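Putative antibiotic biosynthesis monooxygenase (Bordetella bronchiseptica, PDB 3GZ7) is a putative antibiotic biosynthesis monooxygenase with a dimeric alpha-beta barrel fold, which may oxidise a small organic substrate. Local coordinates at residues 52-57 against 73-78. Residues are numbered along the deposited sequence; the frame is centred on the assembly and turned at random.
Sequences RGCHGV and VDWETV
Cys54 and Trp75, a non-hydrogen-bonded pair, are cross-strand neighbours with side chains on the same face where strands 54-62 and 68-75 run antiparallel as a beta hairpin of the dimeric alpha-beta barrel. His55 and Gly56 both lie opposite Asp74, so the first strand carries a beta bulge. Two backbone hydrogen bonds close the bulge, using the N-H and C=O of Asp74: His55 N donates to Asp74 O (3.0 Å), and Asp74 N donates to Gly56 O (2.8 Å). Beyond them, Glu76 N reaches Gly53 O (2.9 Å), fastening the hairpin where strand 68-75 ends. Positive phi values at Gly53 and Gly56 suit glycine, and Asp74 OD2 lies 3.5 Å from Gly56 CA.

Apolar contacts fill the face turned to Phe48 of helix 34-49. Cys54 SG sits over the six-membered ring of Trp75, 4.4 Å from its centroid and 13° off the normal, while Val73 CG1 lies against SG (3.8 Å) and Val57 CG2. Glu23 OE1 accepts from Trp75 NE1, and the His81 ring stacks on the indole.

Asp74 points to the other face, where its OD1 accepts a hydrogen bond from Gln22 NE2; His55 and Glu76 meet near the hairpin's end. With CG anti to its carbonyl carbon (chi1 -75°) and an extended chain beyond, Glu76 brings its carboxylate to the edge of the His55 imidazole, nearly coplanar with it; the hydrogen bond from His55 NE2 to Glu76 OE2 is modelled at a doubtfully short 2.4 Å.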
# COMPACT_ATOMS: atom_id res chain seq x y z
N ARG A 52 21.63 2.35 -0.43
CA ARG A 52 22.00 1.22 0.43
C ARG A 52 20.79 0.39 0.92
O ARG A 52 19.88 0.96 1.53
CB ARG A 52 22.74 1.76 1.64
CG ARG A 52 23.15 0.71 2.68
CD ARG A 52 23.98 1.37 3.73
NE ARG A 52 24.33 0.43 4.77
CZ ARG A 52 25.17 0.69 5.76
NH1 ARG A 52 25.76 1.87 5.85
NH2 ARG A 52 25.41 -0.26 6.65
N GLY A 53 20.77 -0.91 0.59
CA GLY A 53 19.71 -1.81 0.98
C GLY A 53 18.35 -1.69 0.31
O GLY A 53 17.38 -2.28 0.79
N CYS A 54 18.28 -0.91 -0.77
CA CYS A 54 17.10 -0.77 -1.58
C CYS A 54 17.06 -1.87 -2.65
O CYS A 54 18.02 -2.02 -3.41
CB CYS A 54 17.08 0.60 -2.30
SG CYS A 54 15.50 0.98 -3.08
N HIS A 55 15.93 -2.61 -2.68
CA HIS A 55 15.65 -3.64 -3.67
C HIS A 55 14.38 -3.42 -4.47
O HIS A 55 13.79 -4.38 -4.92
CB HIS A 55 15.56 -5.00 -2.98
CG HIS A 55 16.81 -5.33 -2.21
ND1 HIS A 55 17.89 -5.95 -2.80
CD2 HIS A 55 17.18 -5.04 -0.94
CE1 HIS A 55 18.87 -6.05 -1.91
NE2 HIS A 55 18.47 -5.50 -0.78
N GLY A 56 13.95 -2.17 -4.67
CA GLY A 56 12.81 -1.89 -5.56
C GLY A 56 12.03 -0.64 -5.19
O GLY A 56 11.97 -0.29 -4.00
N VAL A 57 11.48 0.02 -6.23
CA VAL A 57 10.68 1.23 -6.17
C VAL A 57 9.50 1.15 -7.17
O VAL A 57 9.68 0.95 -8.38
CB VAL A 57 11.54 2.45 -6.54
CG1 VAL A 57 10.74 3.77 -6.38
CG2 VAL A 57 12.75 2.48 -5.66
N VAL A 73 8.59 1.39 -1.59
CA VAL A 73 10.04 1.19 -1.71
C VAL A 73 10.43 0.01 -0.86
O VAL A 73 10.06 -0.06 0.30
CB VAL A 73 10.84 2.45 -1.28
CG1 VAL A 73 12.30 2.25 -1.55
CG2 VAL A 73 10.33 3.68 -2.02
N ASP A 74 11.18 -0.93 -1.44
CA ASP A 74 11.67 -2.12 -0.73
C ASP A 74 13.02 -1.83 -0.12
O ASP A 74 13.93 -1.46 -0.82
CB ASP A 74 11.73 -3.33 -1.66
CG ASP A 74 10.38 -3.59 -2.34
OD1 ASP A 74 9.40 -3.96 -1.67
OD2 ASP A 74 10.29 -3.33 -3.54
N TRP A 75 13.08 -1.96 1.22
CA TRP A 75 14.26 -1.79 2.04
C TRP A 75 14.56 -3.05 2.84
O TRP A 75 13.67 -3.75 3.29
CB TRP A 75 14.07 -0.61 3.01
CG TRP A 75 13.82 0.75 2.34
CD1 TRP A 75 12.61 1.42 2.23
CD2 TRP A 75 14.80 1.59 1.71
NE1 TRP A 75 12.81 2.62 1.60
CE2 TRP A 75 14.13 2.74 1.23
CE3 TRP A 75 16.18 1.47 1.48
CZ2 TRP A 75 14.79 3.76 0.56
CZ3 TRP A 75 16.83 2.48 0.80
CH2 TRP A 75 16.13 3.61 0.33
N GLU A 76 15.84 -3.33 3.03
CA GLU A 76 16.25 -4.44 3.91
C GLU A 76 15.89 -4.19 5.36
O GLU A 76 15.44 -5.10 6.05
CB GLU A 76 17.75 -4.73 3.78
CG GLU A 76 18.14 -5.45 2.48
CD GLU A 76 19.68 -5.43 2.21
OE1 GLU A 76 20.46 -5.26 3.16
OE2 GLU A 76 20.09 -5.64 1.03
N THR A 77 16.14 -2.96 5.81
CA THR A 77 15.78 -2.47 7.12
C THR A 77 15.16 -1.05 7.05
O THR A 77 15.37 -0.32 6.07
CB THR A 77 17.03 -2.35 8.05
OG1 THR A 77 17.82 -1.22 7.67
CG2 THR A 77 17.87 -3.63 8.02
N VAL A 78 14.41 -0.67 8.09
CA VAL A 78 13.85 0.69 8.22
C VAL A 78 14.99 1.69 8.31
O VAL A 78 14.87 2.80 7.75
CB VAL A 78 12.84 0.88 9.44
CG1 VAL A 78 12.42 2.41 9.68
CG2 VAL A 78 11.62 -0.00 9.28